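Local atomic coordinates of ochratoxinase (Aspergillus niger, PDB entry 4C65), a protein that uses zinc to cleave C-terminal aromatic residues such as phenylalanine from its substrates, and so degrades the mycotoxin ochratoxin A to ochratoxin alpha. Residues K6-Y11 / T52-R57; A286-I291 / S316-Y321. One frame throughout, in Å; residues are numbered along the deposited sequence.

Contact 1 (K6-Y11 / T52-R57); sequences KVTIIY and TQSTHR
Arg57 lays its guanidinium on the ring of Tyr11, the two planes only 14° apart. Followed outward from the strand, Arg57 CB carries CG away from its own carbonyl carbon (chi1 -81°), and CG packs against Tyr11 CB at 3.8 Å; the chain then runs extended to NE, alongside the tyrosine and pointing the same way. NE passes Tyr11 CD2, and CZ comes to rest 3.9 Å from the centroid of the Tyr11 ring, over its face, in a cation-pi contact. NH1 sits above Tyr11 CG at 3.4 Å and NH2 over CE2. That same CE2 meets Thr55 CG2, which approaches at the ring edge.

Strands 7-15 and 54-58 run parallel here, part of the smaller beta-sandwich domain that accompanies the TIM barrel of metal-dependent amidohydrolases. Their ladder rests on bonds from Ile9 N to Ser54 O, from His56 N to Ile9 O (2.9 Å) and from Tyr11 N to His56 O. On the face of Thr8 and Ile10, His56 offers the edge of its imidazole to Thr8 CG2, while its ring also meets His413 and Trp415. Toward Lys6 the ladder gives way to a side chain: Gln53, bent at chi2 (60°), turns OE1 back to accept a nearly straight bond from Val7 N at 3.0 Å, and Gln53 N donates to Val7 O. A water bridges Val7 O, Thr8 OG1 and Ser54 OG.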
loop_
_atom_site.group_PDB
_atom_site.type_symbol
_atom_site.label_atom_id
_atom_site.label_comp_id
_atom_site.label_asym_id
_atom_site.label_seq_id
_atom_site.Cartn_x
_atom_site.Cartn_y
_atom_site.Cartn_z
ATOM N N LYS A 6 43.625 7.091 36.172
ATOM C CA LYS A 6 43.630 5.788 36.796
ATOM C C LYS A 6 44.708 4.910 36.179
ATOM O O LYS A 6 44.682 4.589 35.004
ATOM C CB LYS A 6 42.253 5.133 36.694
ATOM C CG LYS A 6 42.150 3.853 37.494
ATOM C CD LYS A 6 40.721 3.354 37.627
ATOM C CE LYS A 6 40.717 1.873 38.082
ATOM N NZ LYS A 6 39.597 1.032 37.566
ATOM N N VAL A 7 45.657 4.508 37.011
ATOM C CA VAL A 7 46.839 3.820 36.553
ATOM C C VAL A 7 46.885 2.395 37.085
ATOM O O VAL A 7 46.711 2.170 38.278
ATOM C CB VAL A 7 48.093 4.612 36.983
ATOM C CG1 VAL A 7 49.377 3.851 36.660
ATOM C CG2 VAL A 7 48.085 5.970 36.304
ATOM N N THR A 8 47.159 1.438 36.193
ATOM C CA THR A 8 47.303 0.028 36.555
ATOM C C THR A 8 48.620 -0.518 36.002
ATOM O O THR A 8 48.937 -0.312 34.834
ATOM C CB THR A 8 46.160 -0.820 35.983
ATOM O OG1 THR A 8 44.911 -0.251 36.353
ATOM C CG2 THR A 8 46.236 -2.244 36.486
ATOM N N ILE A 9 49.400 -1.181 36.855
ATOM C CA ILE A 9 50.626 -1.842 36.417
ATOM C C ILE A 9 50.395 -3.329 36.391
ATOM O O ILE A 9 49.918 -3.905 37.364
ATOM C CB ILE A 9 51.833 -1.534 37.323
ATOM C CG1 ILE A 9 51.996 -0.016 37.455
ATOM C CG2 ILE A 9 53.098 -2.142 36.730
ATOM C CD1 ILE A 9 53.166 0.422 38.294
ATOM N N ILE A 10 50.709 -3.940 35.252
ATOM C CA ILE A 10 50.612 -5.381 35.098
ATOM C C ILE A 10 51.991 -5.944 34.776
ATOM O O ILE A 10 52.594 -5.562 33.781
ATOM C CB ILE A 10 49.670 -5.761 33.942
ATOM C CG1 ILE A 10 48.302 -5.114 34.131
ATOM C CG2 ILE A 10 49.548 -7.279 33.837
ATOM C CD1 ILE A 10 47.522 -4.991 32.838
ATOM N N TYR A 11 52.492 -6.809 35.653
ATOM C CA TYR A 11 53.761 -7.479 35.439
ATOM C C TYR A 11 53.508 -8.808 34.796
ATOM O O TYR A 11 52.631 -9.554 35.238
ATOM C CB TYR A 11 54.468 -7.702 36.768
ATOM C CG TYR A 11 54.876 -6.427 37.467
ATOM C CD1 TYR A 11 56.106 -5.846 37.227
ATOM C CD2 TYR A 11 54.020 -5.793 38.345
ATOM C CE1 TYR A 11 56.491 -4.676 37.867
ATOM C CE2 TYR A 11 54.398 -4.615 38.999
ATOM C CZ TYR A 11 55.640 -4.074 38.760
ATOM O OH TYR A 11 56.026 -2.935 39.397
ATOM N N THR A 52 50.247 4.397 40.741
ATOM C CA THR A 52 49.394 3.228 40.462
ATOM C C THR A 52 48.342 2.926 41.550
ATOM O O THR A 52 48.638 2.832 42.728
ATOM C CB THR A 52 50.228 1.965 40.119
ATOM O OG1 THR A 52 49.353 0.907 39.705
ATOM C CG2 THR A 52 51.077 1.486 41.306
ATOM N N GLN A 53 47.103 2.779 41.108
ATOM C CA GLN A 53 45.970 2.391 41.947
ATOM C C GLN A 53 46.031 0.893 42.291
ATOM O O GLN A 53 45.619 0.493 43.362
ATOM C CB GLN A 53 44.634 2.644 41.187
ATOM C CG GLN A 53 43.931 3.974 41.405
ATOM C CD GLN A 53 44.770 5.179 40.996
ATOM O OE1 GLN A 53 45.435 5.187 39.954
ATOM N NE2 GLN A 53 44.722 6.219 41.805
ATOM N N SER A 54 46.458 0.068 41.338
ATOM C CA SER A 54 46.546 -1.362 41.553
ATOM C C SER A 54 47.578 -2.013 40.645
ATOM O O SER A 54 47.908 -1.515 39.565
ATOM C CB SER A 54 45.201 -2.038 41.341
ATOM O OG SER A 54 44.896 -2.115 39.977
ATOM N N THR A 55 48.084 -3.146 41.112
ATOM C CA THR A 55 49.095 -3.903 40.437
ATOM C C THR A 55 48.637 -5.357 40.251
ATOM O O THR A 55 47.972 -5.900 41.131
ATOM C CB THR A 55 50.298 -3.906 41.419
ATOM O OG1 THR A 55 50.676 -2.559 41.725
ATOM C CG2 THR A 55 51.484 -4.684 40.902
ATOM N N HIS A 56 49.011 -5.979 39.135
ATOM C CA HIS A 56 48.733 -7.386 38.897
ATOM C C HIS A 56 49.988 -8.079 38.455
ATOM O O HIS A 56 50.835 -7.461 37.803
ATOM C CB HIS A 56 47.660 -7.532 37.817
ATOM C CG HIS A 56 46.377 -6.873 38.181
ATOM N ND1 HIS A 56 45.395 -7.510 38.905
ATOM C CD2 HIS A 56 45.941 -5.612 37.976
ATOM C CE1 HIS A 56 44.388 -6.676 39.097
ATOM N NE2 HIS A 56 44.698 -5.518 38.548
ATOM N N ARG A 57 50.077 -9.367 38.758
ATOM C CA ARG A 57 51.178 -10.191 38.311
ATOM C C ARG A 57 50.621 -11.413 37.648
ATOM O O ARG A 57 49.941 -12.190 38.279
ATOM C CB ARG A 57 52.046 -10.569 39.519
ATOM C CG ARG A 57 52.969 -9.427 39.848
ATOM C CD ARG A 57 53.797 -9.640 41.075
ATOM N NE ARG A 57 54.249 -8.340 41.596
ATOM C CZ ARG A 57 55.294 -7.664 41.116
ATOM N NH1 ARG A 57 56.036 -8.144 40.109
ATOM N NH2 ARG A 57 55.617 -6.493 41.642
HETATM O O HOH W 1 44.190 0.774 38.653
#

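Contact 2 (A286-I291 / S316-Y321)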
loop_
_atom_site.group_PDB
_atom_site.type_symbol
_atom_site.label_atom_id
_atom_site.label_comp_id
_atom_site.label_asym_id
_atom_site.label_seq_id
_atom_site.Cartn_x
_atom_site.Cartn_y
_atom_site.Cartn_z
ATOM N N ALA A 286 39.940 -16.341 6.311
ATOM C CA ALA A 286 39.652 -17.672 5.767
ATOM C C ALA A 286 38.342 -18.309 6.271
ATOM O O ALA A 286 37.664 -18.982 5.515
ATOM C CB ALA A 286 40.836 -18.599 6.033
ATOM N N THR A 287 38.000 -18.061 7.534
ATOM C CA THR A 287 36.906 -18.763 8.240
ATOM C C THR A 287 36.968 -20.271 8.049
ATOM O O THR A 287 36.014 -20.896 7.615
ATOM C CB THR A 287 35.500 -18.218 7.887
ATOM O OG1 THR A 287 35.160 -18.551 6.545
ATOM C CG2 THR A 287 35.442 -16.706 8.031
ATOM N N ARG A 288 38.107 -20.859 8.404
ATOM C CA ARG A 288 38.323 -22.282 8.201
ATOM C C ARG A 288 37.417 -23.099 9.094
ATOM O O ARG A 288 37.088 -24.231 8.752
ATOM C CB ARG A 288 39.802 -22.654 8.427
ATOM C CG ARG A 288 40.155 -24.125 8.184
ATOM C CD ARG A 288 39.927 -24.563 6.750
ATOM N NE ARG A 288 40.088 -25.998 6.594
ATOM C CZ ARG A 288 40.020 -26.647 5.423
ATOM N NH1 ARG A 288 39.762 -25.996 4.292
ATOM N NH2 ARG A 288 40.194 -27.951 5.383
ATOM N N SER A 289 36.988 -22.526 10.218
ATOM C CA SER A 289 36.075 -23.222 11.147
ATOM C C SER A 289 34.823 -23.739 10.452
ATOM O O SER A 289 34.401 -24.869 10.668
ATOM C CB SER A 289 35.652 -22.315 12.299
ATOM O OG SER A 289 36.689 -22.183 13.252
ATOM N N VAL A 290 34.234 -22.911 9.613
ATOM C CA VAL A 290 33.020 -23.268 8.948
ATOM C C VAL A 290 33.196 -24.461 8.006
ATOM O O VAL A 290 32.325 -25.338 7.906
ATOM C CB VAL A 290 32.469 -21.990 8.286
ATOM C CG1 VAL A 290 32.438 -22.021 6.764
ATOM C CG2 VAL A 290 31.119 -21.605 8.860
ATOM N N ILE A 291 34.328 -24.508 7.322
ATOM C CA ILE A 291 34.668 -25.661 6.478
ATOM C C ILE A 291 34.855 -26.907 7.332
ATOM O O ILE A 291 34.419 -27.994 6.952
ATOM C CB ILE A 291 35.936 -25.422 5.628
ATOM C CG1 ILE A 291 35.606 -24.682 4.332
ATOM C CG2 ILE A 291 36.456 -26.719 5.031
ATOM C CD1 ILE A 291 35.358 -23.212 4.251
ATOM N N SER A 316 40.267 -27.022 -1.996
ATOM C CA SER A 316 40.652 -25.745 -2.598
ATOM C C SER A 316 40.832 -24.678 -1.547
ATOM O O SER A 316 41.810 -23.936 -1.567
ATOM C CB SER A 316 39.604 -25.259 -3.576
ATOM O OG SER A 316 39.303 -26.286 -4.495
ATOM N N HIS A 317 39.875 -24.599 -0.628
ATOM C CA HIS A 317 39.911 -23.617 0.454
ATOM C C HIS A 317 41.179 -23.772 1.293
ATOM O O HIS A 317 41.808 -22.775 1.647
ATOM C CB HIS A 317 38.663 -23.746 1.340
ATOM C CG HIS A 317 38.618 -22.764 2.464
ATOM N ND1 HIS A 317 39.239 -22.994 3.672
ATOM C CD2 HIS A 317 38.040 -21.548 2.565
ATOM C CE1 HIS A 317 39.052 -21.963 4.470
ATOM N NE2 HIS A 317 38.326 -21.068 3.821
ATOM N N LEU A 318 41.563 -25.013 1.581
ATOM C CA LEU A 318 42.771 -25.292 2.353
ATOM C C LEU A 318 44.005 -24.808 1.589
ATOM O O LEU A 318 44.843 -24.113 2.168
ATOM C CB LEU A 318 42.895 -26.785 2.674
ATOM C CG LEU A 318 44.089 -27.180 3.563
ATOM C CD1 LEU A 318 43.967 -26.529 4.934
ATOM C CD2 LEU A 318 44.225 -28.699 3.670
ATOM N N LYS A 319 44.118 -25.175 0.303
ATOM C CA LYS A 319 45.264 -24.752 -0.532
ATOM C C LYS A 319 45.336 -23.254 -0.646
ATOM O O LYS A 319 46.417 -22.679 -0.550
ATOM C CB LYS A 319 45.182 -25.278 -1.959
ATOM C CG LYS A 319 45.332 -26.776 -2.149
ATOM C CD LYS A 319 45.456 -27.127 -3.652
ATOM C CE LYS A 319 45.400 -28.627 -3.880
ATOM N NZ LYS A 319 46.353 -29.170 -4.909
ATOM N N ALA A 320 44.181 -22.622 -0.834
ATOM C CA ALA A 320 44.106 -21.174 -0.948
ATOM C C ALA A 320 44.657 -20.508 0.303
ATOM O O ALA A 320 45.419 -19.535 0.219
ATOM C CB ALA A 320 42.672 -20.737 -1.222
ATOM N N TYR A 321 44.232 -21.006 1.460
ATOM C CA TYR A 321 44.649 -20.465 2.759
ATOM C C TYR A 321 46.142 -20.646 2.968
ATOM O O TYR A 321 46.851 -19.699 3.289
ATOM C CB TYR A 321 43.881 -21.164 3.897
ATOM C CG TYR A 321 43.921 -20.499 5.268
ATOM C CD1 TYR A 321 44.329 -19.163 5.436
ATOM C CD2 TYR A 321 43.493 -21.196 6.398
ATOM C CE1 TYR A 321 44.341 -18.566 6.697
ATOM C CE2 TYR A 321 43.491 -20.606 7.658
ATOM C CZ TYR A 321 43.900 -19.297 7.805
ATOM O OH TYR A 321 43.891 -18.730 9.047
HETATM O O HOH W 2 41.870 -16.114 8.354
#
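The imidazole of His317 stands between Ala286 O and the guanidinium of Arg288, using both of its nitrogens. This is a joint of the TIM-barrel domain, where the turn leaving strand 283-285 for helix 288-297 meets helix 304-327. With CG anti to the backbone N (chi1 -179°), His317 projects so that NE2 donates to Ala286 O at 2.8 Å, the oxygen almost in the ring plane. Thr287 OG1 reaches the same oxygen from the opposite face of the carbonyl plane and is also hydrogen-bonded to ND1 of the zinc ligand His265.

His317 ND1 accepts from Arg288 NH1 at 3.1 Å, a pattern consistent with a neutral ring protonated at NE2; ND1 lies in the guanidinium plane, but NH1 is tilted out of the ring plane. The two side chains run antiparallel, guanidinium and imidazole inclined by 22°. Ile291 CG2 and Leu318 CD1 sandwich the guanidinium from its two faces, and a salt bridge from NE to Glu292 OE2 helps fix its rotation. Ile291 CD1 lies over the centre of the His317 ring, a CH-pi contact. In a second, Ala286 CB stands 3.4 Å from the centroid of the Tyr321 ring, within 4° of its normal.

In the fold
The two contacts lie on opposite sides of the chain's centre, their own centres 41 Å apart and their nearest atoms about 28 Å. Contact 1 belongs to the beta-sandwich domain and is remote from the zinc site; contact 2 belongs to the barrel and borders that site. There the side chain of Thr287 comes within about 3 Å of those of His69 and His265, ligands of the two different zinc ions. Thr287 is thus a second-shell residue, and His317 of 316-321 is linked to it through the carbonyl oxygen of Ala286, an arrangement that probably helps to position His265. Along the chain the contacts follow in series, and neither is touched by another subunit of the octamer.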